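Local coordinates for protein ethylbenzene dehydrogenase alpha-subunit (PDB 2IVF) that belongs to the molybdopterin oxidoreductase family and carries a molybdenum atom, two pterin guanosine dinucleotide cofactors and an iron/sulfur cluster, at residues 83-86 with 87-91; 215-218 with 219-223. One frame throughout, in Å; residues are numbered along the deposited sequence.

Interaction 1 of 2, residues 83-86 with 87-91; sequences LNIC and WPQGS. With MGD (2-amino-5,6-dimercapto-7-methyl-3,7,8a,9-tetrahydro-8-oxa-1,3,9,10-tetraaza-anthracen-4-one guanosine dinucleotide), chain M; SF4 (iron/sulfur cluster), chain K.
Trp-87 meets Ile-85 alongside: the two side chains point the same way, and Ile-85 CG2 lies 3.7 Å from Trp-87 CE3, approaching the indole obliquely. CG anti to the backbone N (chi1 -160°) lays the indole of Trp-87 beside Ile-85, while NE1 is bonded to the carbonyl of Ala-480 and the ring also meets those of Trp-481 and Tyr-483, with planes steeply inclined. The Trp-87 carbonyl O comes within 3.1 Å of C23 of the MGD pterin, and on the same cofactor Ile-85 O lies close to C14. A cis peptide bond precedes Pro-88, consistent with the chain turning so that Gln-89 and Gly-90 come back to Cys-86. Gln-89 then crosses Ile-85 at about a right angle, with its CA-H directed at Cys-86 O (CA to O 3.0 Å). Its chain bends at chi2 (-84°) and carries NE2 to the carbonyl O of Asn-84, at 3.0 Å, that oxygen lying in the amide plane. Asn-84 O is thus gripped twice, since Cys-86 N reaches it from the opposite face of its carbonyl plane, closing the inverse gamma turn centred on Ile-85. A further bond from Gln-89 NE2 to His-82 O fixes the amide's rotation. Gly-90 donates its backbone N to Cys-86 SG over 3.3 Å in an almost straight bond (175°), which would be expected to draw charge from the thiolate. Gly-90 CA lies 4.0 Å from cluster sulfur S3, so the backbone itself borders the cluster. Ser-91 N gives a weak bond to Gln-89 OE1, which may help steady it. Cys-86 SG itself binds FE4 at 2.3 Å, and Asn-84 ND2 lies 3.4 Å from S2. Such a cysteine loop with a backbone N-H donated to the ligand sulfur is characteristic of iron-sulfur sites, here a cluster-binding loop that also borders the MGD pterin.

Interaction 2 of 2, residues 215-218 with 219-223; sequences PDIN and VDIGD. With MO (molybdenum atom), chain L; MD1 (phosphoric acid 4-(2-amino-4-oxo-3,4,5,6,-tetrahydro-pteridin-6-yl)-2-hydroxy-3,4-dimercapto-but-3-en-yl ester guanylate ester), chain N.
With CG anti to the backbone N (chi1 -168°), Asp-216 brings OD1 to Val-219 N as the N-cap of helix 217-221. The bond from Val-219 N to Asp-216 OD1 spans 3.3 Å, is nearly straight (169°) and arrives from above the carboxylate plane; Asn-218 N adds a weak one to the same oxygen, and OD2 is held by Tyr-954 and Met-957. Val-219 CG2 packs across this carboxylate, 3.6 Å from Asp-216 CG. Along the helix, Asp-220 N bonds to Asp-216 O and Ile-221 N to Ile-217 O, while Ile-217 CD1 rests 3.7 Å from Ile-221 CG2. Ile-221 in turn sets CB against C12 and C13 of MD1. At the C-terminal end, Asn-218 O takes two donors, Gly-222 N at 3.0 Å and Asp-223 N at 3.2 Å. Gly-222, the first residue to leave helical angles, has positive phi, a conformation that suits glycine, and the turn delivers Asp-223 to the metal. Lys-450 pairs with Asp-223 OD1. On the other oxygen, with CG turned beside the backbone N (chi1 -67°), Asp-223 OD2 binds molybdenum at 2.0 Å, beside MD1 S12 and S13, each 2.4 Å from the metal.

The two interactions come in series along the chain, 83-91 first and 215-223 well after it, yet their centres are only 16 Å apart and their nearest atoms about 6 Å, without touching. Interaction 1 occupies the loop between strands 76-80 and 94-99, whereas interaction 2 spans helix 217-221 and lies nearer the centre of the chain. They are joined through a cofactor: MGD contacts both Trp-87 and Asp-223. A protein bridge is Trp-481, which touches Trp-87 and Asn-218. The loop contributes a cluster ligand and borders MGD, and the helix exit supplies a molybdenum ligand, which is consistent with an electron path through MGD.

Interaction 1 of 2, residues 83-86 with 87-91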
ATOM      1  N   LEU A  83       3.481 -12.643  -4.552  1.00 23.98           N
ATOM      2  CA  LEU A  83       4.819 -13.036  -4.136  1.00 24.39           C
ATOM      3  C   LEU A  83       5.705 -11.827  -3.855  1.00 24.09           C
ATOM      4  O   LEU A  83       6.740 -11.978  -3.231  1.00 24.02           O
ATOM      5  CB  LEU A  83       5.435 -13.957  -5.175  1.00 25.34           C
ATOM      6  CG  LEU A  83       4.746 -15.327  -5.321  1.00 27.75           C
ATOM      7  CD1 LEU A  83       4.237 -15.919  -4.003  1.00 29.48           C
ATOM      8  CD2 LEU A  83       3.592 -15.222  -6.283  1.00 29.90           C
ATOM      9  N   ASN A  84       5.252 -10.641  -4.272  1.00 23.18           N
ATOM     10  CA  ASN A  84       5.851  -9.366  -3.880  1.00 24.44           C
ATOM     11  C   ASN A  84       6.104  -9.357  -2.406  1.00 23.91           C
ATOM     12  O   ASN A  84       5.328  -9.836  -1.649  1.00 23.03           O
ATOM     13  CB  ASN A  84       5.067  -8.116  -4.376  1.00 22.91           C
ATOM     14  CG  ASN A  84       3.599  -8.065  -3.983  1.00 26.22           C
ATOM     15  OD1 ASN A  84       2.778  -7.441  -4.703  1.00 25.79           O
ATOM     16  ND2 ASN A  84       3.232  -8.692  -2.845  1.00 24.66           N
ATOM     17  N   ILE A  85       7.276  -8.891  -2.009  1.00 24.52           N
ATOM     18  CA  ILE A  85       7.589  -8.897  -0.596  1.00 23.91           C
ATOM     19  C   ILE A  85       6.988  -7.695   0.132  1.00 23.15           C
ATOM     20  O   ILE A  85       7.633  -6.693   0.401  1.00 22.59           O
ATOM     21  CB  ILE A  85       9.107  -9.081  -0.320  1.00 24.23           C
ATOM     22  CG1 ILE A  85       9.588 -10.410  -0.918  1.00 23.30           C
ATOM     23  CG2 ILE A  85       9.360  -9.077   1.189  1.00 24.69           C
ATOM     24  CD1 ILE A  85       8.763 -11.692  -0.427  1.00 23.37           C
ATOM     25  N   CYS A  86       5.694  -7.795   0.435  1.00 23.08           N
ATOM     26  CA  CYS A  86       5.184  -7.114   1.598  1.00 21.77           C
ATOM     27  C   CYS A  86       5.889  -7.742   2.781  1.00 22.55           C
ATOM     28  O   CYS A  86       6.310  -8.893   2.701  1.00 23.94           O
ATOM     29  CB  CYS A  86       3.663  -7.258   1.681  1.00 21.79           C
ATOM     30  SG  CYS A  86       3.076  -8.926   1.161  1.00 23.76           S
ATOM     31  N   TRP A  87       6.001  -6.996   3.884  1.00 22.17           N
ATOM     32  CA  TRP A  87       6.674  -7.438   5.069  1.00 23.11           C
ATOM     33  C   TRP A  87       6.018  -6.817   6.298  1.00 23.41           C
ATOM     34  O   TRP A  87       5.748  -5.606   6.337  1.00 22.98           O
ATOM     35  CB  TRP A  87       8.173  -7.080   5.077  1.00 25.07           C
ATOM     36  CG  TRP A  87       8.863  -7.954   6.043  1.00 23.57           C
ATOM     37  CD1 TRP A  87       9.149  -7.664   7.343  1.00 25.61           C
ATOM     38  CD2 TRP A  87       9.255  -9.305   5.837  1.00 24.09           C
ATOM     39  NE1 TRP A  87       9.727  -8.747   7.947  1.00 26.11           N
ATOM     40  CE2 TRP A  87       9.821  -9.764   7.040  1.00 25.18           C
ATOM     41  CE3 TRP A  87       9.238 -10.155   4.734  1.00 28.04           C
ATOM     42  CZ2 TRP A  87      10.364 -11.050   7.186  1.00 27.35           C
ATOM     43  CZ3 TRP A  87       9.719 -11.458   4.886  1.00 28.70           C
ATOM     44  CH2 TRP A  87      10.326 -11.882   6.101  1.00 28.12           C
ATOM     45  N   PRO A  88       5.764  -7.647   7.312  1.00 23.71           N
ATOM     46  CA  PRO A  88       5.794  -9.110   7.268  1.00 23.77           C
ATOM     47  C   PRO A  88       4.994  -9.570   6.071  1.00 22.53           C
ATOM     48  O   PRO A  88       3.990  -8.943   5.749  1.00 22.36           O
ATOM     49  CB  PRO A  88       5.123  -9.492   8.570  1.00 23.14           C
ATOM     50  CG  PRO A  88       5.494  -8.427   9.503  1.00 24.54           C
ATOM     51  CD  PRO A  88       5.439  -7.156   8.671  1.00 23.79           C
ATOM     52  N   GLN A  89       5.451 -10.612   5.379  1.00 22.86           N
ATOM     53  CA  GLN A  89       4.753 -11.014   4.148  1.00 23.23           C
ATOM     54  C   GLN A  89       3.322 -11.345   4.490  1.00 24.12           C
ATOM     55  O   GLN A  89       3.089 -12.095   5.411  1.00 25.96           O
ATOM     56  CB  GLN A  89       5.468 -12.181   3.479  1.00 22.93           C
ATOM     57  CG  GLN A  89       5.569 -12.058   1.969  1.00 26.78           C
ATOM     58  CD  GLN A  89       4.331 -12.542   1.270  1.00 27.64           C
ATOM     59  OE1 GLN A  89       3.588 -13.360   1.811  1.00 28.04           O
ATOM     60  NE2 GLN A  89       4.085 -12.028   0.048  1.00 26.70           N
ATOM     61  N   GLY A  90       2.344 -10.779   3.782  1.00 24.16           N
ATOM     62  CA  GLY A  90       0.974 -10.939   4.252  1.00 23.41           C
ATOM     63  C   GLY A  90       0.494 -12.377   4.149  1.00 23.14           C
ATOM     64  O   GLY A  90      -0.315 -12.836   4.973  1.00 21.63           O
ATOM     65  N   SER A  91       0.981 -13.087   3.131  1.00 24.02           N
ATOM     66  CA  SER A  91       0.626 -14.476   2.854  1.00 24.31           C
ATOM     67  C   SER A  91      -0.862 -14.636   2.896  1.00 23.74           C
ATOM     68  O   SER A  91      -1.396 -15.613   3.449  1.00 23.41           O
ATOM     69  CB  SER A  91       1.242 -15.513   3.831  1.00 25.28           C
ATOM     70  OG  SER A  91       2.610 -15.559   3.642  1.00 33.93           O
TER
HETATM   71  PB  MGD M1986       9.246   2.193   6.797  1.00 13.50           P
HETATM   72  O1B MGD M1986       8.156   2.192   5.783  1.00 13.53           O
HETATM   73  O2B MGD M1986      10.575   2.637   6.302  1.00 16.27           O
HETATM   74  O3B MGD M1986       9.484   0.830   7.554  1.00 15.54           O
HETATM   75  O3A MGD M1986       8.130  -0.997   6.406  1.00 13.42           O
HETATM   76  PA  MGD M1986       8.491  -0.423   7.850  1.00 14.85           P
HETATM   77  O1A MGD M1986       7.213  -0.027   8.450  1.00 13.45           O
HETATM   78  O2A MGD M1986       9.325  -1.368   8.568  1.00 13.70           O
HETATM   79  O5' MGD M1986       8.839   3.142   8.030  1.00 15.42           O
HETATM   80  C5' MGD M1986       8.421   4.489   7.768  1.00 10.50           C
HETATM   81  C4' MGD M1986       8.394   5.290   9.067  1.00 12.02           C
HETATM   82  O4' MGD M1986       9.717   5.483   9.546  1.00 14.93           O
HETATM   83  C3' MGD M1986       7.971   6.668   8.614  1.00 12.42           C
HETATM   84  O3' MGD M1986       6.557   6.734   8.749  1.00 13.73           O
HETATM   85  C2' MGD M1986       8.696   7.587   9.606  1.00 15.07           C
HETATM   86  O2' MGD M1986       7.734   8.248  10.449  1.00 17.21           O
HETATM   87  C1' MGD M1986       9.586   6.624  10.409  1.00 14.09           C
HETATM   88  N9  MGD M1986      10.916   7.247  10.611  1.00 13.82           N
HETATM   89  C8  MGD M1986      11.757   7.738   9.688  1.00 15.66           C
HETATM   90  N7  MGD M1986      12.884   8.177  10.261  1.00 15.10           N
HETATM   91  C5  MGD M1986      12.747   7.935  11.590  1.00 16.12           C
HETATM   92  C6  MGD M1986      13.508   8.162  12.728  1.00 15.83           C
HETATM   93  O6  MGD M1986      14.613   8.718  12.745  1.00 15.84           O
HETATM   94  N1  MGD M1986      12.981   7.736  13.951  1.00 16.39           N
HETATM   95  C2  MGD M1986      11.728   7.125  14.114  1.00 15.83           C
HETATM   96  N2  MGD M1986      11.290   6.758  15.367  1.00 13.58           N
HETATM   97  N3  MGD M1986      11.021   6.896  12.998  1.00 13.40           N
HETATM   98  C4  MGD M1986      11.497   7.307  11.783  1.00 14.16           C
HETATM   99  C10 MGD M1986       9.110  -1.447   5.543  1.00 14.53           C
HETATM  100  C11 MGD M1986       8.687  -2.789   5.000  1.00 13.30           C
HETATM  101  O11 MGD M1986       7.475  -2.629   4.386  1.00 13.50           O
HETATM  102  C12 MGD M1986       9.714  -3.462   4.077  1.00 15.42           C
HETATM  103  S12 MGD M1986      11.445  -3.285   4.329  1.00 15.44           S
HETATM  104  C13 MGD M1986       9.276  -4.229   3.027  1.00 14.58           C
HETATM  105  S13 MGD M1986      10.435  -5.008   2.006  1.00 14.84           S
HETATM  106  C14 MGD M1986       7.820  -4.377   2.748  1.00 16.59           C
HETATM  107  N15 MGD M1986       7.502  -3.429   1.641  1.00 14.50           N
HETATM  108  C16 MGD M1986       6.221  -2.860   1.509  1.00 14.22           C
HETATM  109  C17 MGD M1986       5.847  -2.102   0.429  1.00 13.16           C
HETATM  110  O17 MGD M1986       6.648  -1.853  -0.504  1.00 15.69           O
HETATM  111  N18 MGD M1986       4.538  -1.581   0.410  1.00 14.02           N
HETATM  112  C19 MGD M1986       3.633  -1.815   1.398  1.00 12.14           C
HETATM  113  N19 MGD M1986       2.409  -1.263   1.281  1.00 14.20           N
HETATM  114  N20 MGD M1986       4.048  -2.530   2.454  1.00 13.91           N
HETATM  115  C21 MGD M1986       5.277  -3.067   2.509  1.00 12.01           C
HETATM  116  N22 MGD M1986       5.672  -3.816   3.613  1.00 14.92           N
HETATM  117  C23 MGD M1986       7.041  -3.940   4.021  1.00 14.40           C
HETATM  118 FE1  SF4 K1984      -1.332  -7.345   0.038  1.00 26.13          FE
HETATM  119 FE2  SF4 K1984      -1.519  -9.727   1.329  1.00 25.31          FE
HETATM  120 FE3  SF4 K1984      -1.005  -9.697  -1.284  1.00 24.94          FE
HETATM  121 FE4  SF4 K1984       0.903  -8.836   0.490  1.00 25.16          FE
HETATM  122  S1  SF4 K1984       0.164 -10.961   0.247  1.00 26.63           S
HETATM  123  S2  SF4 K1984       0.240  -7.811  -1.522  1.00 23.36           S
HETATM  124  S3  SF4 K1984      -0.452  -7.913   2.085  1.00 24.81           S
HETATM  125  S4  SF4 K1984      -2.952  -8.973  -0.291  1.00 26.13           S

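Interaction 2 of 2, residues 215-218 with 219-223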
ATOM      1  N   PRO A 215      25.625  -9.925  -4.779  1.00 24.66           N
ATOM      2  CA  PRO A 215      25.538  -9.026  -3.661  1.00 24.42           C
ATOM      3  C   PRO A 215      24.354  -9.320  -2.749  1.00 24.85           C
ATOM      4  O   PRO A 215      23.243  -9.669  -3.222  1.00 24.07           O
ATOM      5  CB  PRO A 215      25.426  -7.667  -4.346  1.00 25.33           C
ATOM      6  CG  PRO A 215      26.281  -7.808  -5.555  1.00 24.11           C
ATOM      7  CD  PRO A 215      25.977  -9.205  -6.024  1.00 24.37           C
ATOM      8  N   ASP A 216      24.616  -9.246  -1.452  1.00 24.69           N
ATOM      9  CA  ASP A 216      23.620  -9.634  -0.391  1.00 24.91           C
ATOM     10  C   ASP A 216      22.346  -8.809  -0.450  1.00 25.29           C
ATOM     11  O   ASP A 216      22.401  -7.601  -0.286  1.00 25.84           O
ATOM     12  CB  ASP A 216      24.265  -9.448   0.969  1.00 25.08           C
ATOM     13  CG  ASP A 216      23.489 -10.057   2.091  1.00 25.03           C
ATOM     14  OD1 ASP A 216      22.285  -9.763   2.248  1.00 24.37           O
ATOM     15  OD2 ASP A 216      24.118 -10.813   2.872  1.00 26.51           O
ATOM     16  N   ILE A 217      21.213  -9.461  -0.684  1.00 24.63           N
ATOM     17  CA  ILE A 217      19.941  -8.783  -0.858  1.00 24.95           C
ATOM     18  C   ILE A 217      19.628  -7.905   0.353  1.00 24.91           C
ATOM     19  O   ILE A 217      19.314  -6.747   0.219  1.00 23.54           O
ATOM     20  CB  ILE A 217      18.790  -9.791  -1.134  1.00 25.07           C
ATOM     21  CG1 ILE A 217      17.402  -9.127  -1.015  1.00 25.35           C
ATOM     22  CG2 ILE A 217      18.846 -10.995  -0.189  1.00 27.49           C
ATOM     23  CD1 ILE A 217      17.132  -8.079  -2.083  1.00 24.33           C
ATOM     24  N   ASN A 218      19.721  -8.460   1.558  1.00 25.48           N
ATOM     25  CA  ASN A 218      19.275  -7.711   2.738  1.00 26.88           C
ATOM     26  C   ASN A 218      20.119  -6.524   3.105  1.00 25.39           C
ATOM     27  O   ASN A 218      19.598  -5.495   3.528  1.00 25.02           O
ATOM     28  CB  ASN A 218      19.137  -8.645   3.929  1.00 28.27           C
ATOM     29  CG  ASN A 218      17.782  -9.168   4.017  1.00 36.40           C
ATOM     30  OD1 ASN A 218      17.406 -10.086   3.284  1.00 45.10           O
ATOM     31  ND2 ASN A 218      16.964  -8.509   4.831  1.00 43.84           N
ATOM     32  N   VAL A 219      21.414  -6.676   2.949  1.00 25.96           N
ATOM     33  CA  VAL A 219      22.346  -5.585   3.198  1.00 25.10           C
ATOM     34  C   VAL A 219      22.123  -4.502   2.101  1.00 25.69           C
ATOM     35  O   VAL A 219      22.246  -3.290   2.364  1.00 24.74           O
ATOM     36  CB  VAL A 219      23.744  -6.130   3.230  1.00 26.01           C
ATOM     37  CG1 VAL A 219      24.802  -5.028   3.524  1.00 24.89           C
ATOM     38  CG2 VAL A 219      23.810  -7.280   4.303  1.00 21.87           C
ATOM     39  N   ASP A 220      21.771  -4.957   0.894  1.00 24.62           N
ATOM     40  CA  ASP A 220      21.636  -4.059  -0.247  1.00 24.97           C
ATOM     41  C   ASP A 220      20.373  -3.188  -0.106  1.00 24.42           C
ATOM     42  O   ASP A 220      20.400  -1.982  -0.387  1.00 25.64           O
ATOM     43  CB  ASP A 220      21.645  -4.853  -1.557  1.00 24.78           C
ATOM     44  CG  ASP A 220      21.731  -3.950  -2.778  1.00 25.04           C
ATOM     45  OD1 ASP A 220      22.767  -3.234  -2.955  1.00 22.63           O
ATOM     46  OD2 ASP A 220      20.758  -3.960  -3.560  1.00 24.98           O
ATOM     47  N   ILE A 221      19.293  -3.794   0.362  1.00 23.84           N
ATOM     48  CA  ILE A 221      18.033  -3.050   0.547  1.00 24.48           C
ATOM     49  C   ILE A 221      18.066  -2.195   1.796  1.00 24.72           C
ATOM     50  O   ILE A 221      17.576  -1.071   1.789  1.00 24.86           O
ATOM     51  CB  ILE A 221      16.822  -3.958   0.512  1.00 24.22           C
ATOM     52  CG1 ILE A 221      16.882  -5.060   1.594  1.00 25.16           C
ATOM     53  CG2 ILE A 221      16.678  -4.582  -0.888  1.00 24.16           C
ATOM     54  CD1 ILE A 221      15.850  -6.192   1.439  1.00 25.93           C
ATOM     55  N   GLY A 222      18.707  -2.694   2.843  1.00 23.60           N
ATOM     56  CA  GLY A 222      18.748  -1.993   4.113  1.00 24.74           C
ATOM     57  C   GLY A 222      17.747  -2.464   5.124  1.00 25.18           C
ATOM     58  O   GLY A 222      17.174  -1.624   5.830  1.00 26.10           O
ATOM     59  N   ASP A 223      17.513  -3.786   5.158  1.00 25.60           N
ATOM     60  CA  ASP A 223      16.656  -4.463   6.136  1.00 25.68           C
ATOM     61  C   ASP A 223      17.462  -5.350   7.051  1.00 26.41           C
ATOM     62  O   ASP A 223      17.728  -6.508   6.751  1.00 27.68           O
ATOM     63  CB  ASP A 223      15.636  -5.340   5.462  1.00 25.85           C
ATOM     64  CG  ASP A 223      14.637  -4.543   4.683  1.00 24.38           C
ATOM     65  OD1 ASP A 223      14.508  -3.357   4.992  1.00 24.32           O
ATOM     66  OD2 ASP A 223      14.012  -5.101   3.761  1.00 25.62           O
TER
HETATM   67 MO    MO L1985      12.573  -4.361   2.516  1.00 19.26          MO
HETATM   68  PB  MD1 N1987      13.400  -3.746  -5.357  1.00 16.59           P
HETATM   69  O3B MD1 N1987      11.927  -3.340  -5.765  1.00 15.03           O
HETATM   70  O1B MD1 N1987      13.365  -5.181  -4.970  1.00 15.52           O
HETATM   71  O2B MD1 N1987      14.423  -3.192  -6.272  1.00 15.68           O
HETATM   72  O3A MD1 N1987      13.582  -2.916  -4.017  1.00 16.15           O
HETATM   73  C10 MD1 N1987      13.233  -3.439  -2.717  1.00 17.02           C
HETATM   74  C11 MD1 N1987      13.403  -2.250  -1.786  1.00 17.07           C
HETATM   75  O11 MD1 N1987      12.192  -1.453  -2.017  1.00 18.30           O
HETATM   76  C12 MD1 N1987      13.407  -2.705  -0.351  1.00 17.74           C
HETATM   77  S12 MD1 N1987      12.843  -4.254   0.107  1.00 18.07           S
HETATM   78  C13 MD1 N1987      13.799  -1.865   0.660  1.00 16.61           C
HETATM   79  S13 MD1 N1987      13.763  -2.327   2.283  1.00 15.35           S
HETATM   80  C14 MD1 N1987      14.311  -0.498   0.409  1.00 17.48           C
HETATM   81  N15 MD1 N1987      13.610   0.606   0.970  1.00 15.70           N
HETATM   82  C16 MD1 N1987      13.957   1.898   0.669  1.00 15.37           C
HETATM   83  C15 MD1 N1987      13.303   2.906   1.352  1.00 17.69           C
HETATM   84  O14 MD1 N1987      12.430   2.653   2.225  1.00 14.42           O
HETATM   85  N17 MD1 N1987      13.626   4.164   0.957  1.00 16.59           N
HETATM   86  C17 MD1 N1987      14.601   4.407  -0.011  1.00 16.80           C
HETATM   87  N16 MD1 N1987      14.853   5.677  -0.297  1.00 15.57           N
HETATM   88  N18 MD1 N1987      15.250   3.400  -0.619  1.00 14.92           N
HETATM   89  C20 MD1 N1987      14.942   2.165  -0.284  1.00 16.65           C
HETATM   90  N8  MD1 N1987      15.631   1.144  -0.857  1.00 14.77           N
HETATM   91  C7  MD1 N1987      15.357  -0.252  -0.651  1.00 16.37           C
HETATM   92  PA  MD1 N1987      11.245  -2.932  -7.164  1.00 15.83           P
HETATM   93  O1A MD1 N1987       9.794  -3.243  -6.989  1.00 15.08           O
HETATM   94  O2A MD1 N1987      11.607  -1.525  -7.451  1.00 17.48           O
HETATM   95  O5' MD1 N1987      11.884  -3.865  -8.267  1.00 17.74           O
HETATM   96  C5' MD1 N1987      11.497  -5.234  -8.236  1.00 16.74           C
HETATM   97  C4' MD1 N1987      11.072  -5.658  -9.581  1.00 14.91           C
HETATM   98  O4' MD1 N1987      10.561  -6.969  -9.373  1.00 17.51           O
HETATM   99  C1' MD1 N1987       9.565  -7.126 -10.384  1.00 16.62           C
HETATM  100  N9  MD1 N1987       8.616  -8.219 -10.136  1.00 17.49           N
HETATM  101  C4  MD1 N1987       8.655  -9.374 -10.785  1.00 17.93           C
HETATM  102  N3  MD1 N1987       9.522  -9.802 -11.733  1.00 16.65           N
HETATM  103  C2  MD1 N1987       9.393 -11.021 -12.256  1.00 16.66           C
HETATM  104  N2  MD1 N1987      10.267 -11.466 -13.198  1.00 16.03           N
HETATM  105  N1  MD1 N1987       8.312 -11.786 -11.864  1.00 18.55           N
HETATM  106  C6  MD1 N1987       7.396 -11.413 -10.911  1.00 15.70           C
HETATM  107  O6  MD1 N1987       6.509 -12.201 -10.583  1.00 16.51           O
HETATM  108  C5  MD1 N1987       7.574 -10.147 -10.330  1.00 17.73           C
HETATM  109  N7  MD1 N1987       6.916  -9.430  -9.427  1.00 15.71           N
HETATM  110  C8  MD1 N1987       7.565  -8.268  -9.311  1.00 16.68           C
HETATM  111  C2' MD1 N1987       8.816  -5.797 -10.397  1.00 17.27           C
HETATM  112  O2' MD1 N1987       8.147  -5.520 -11.651  1.00 18.21           O
HETATM  113  C3' MD1 N1987       9.904  -4.774 -10.038  1.00 16.04           C
HETATM  114  O3' MD1 N1987      10.307  -3.981 -11.185  1.00 15.84           O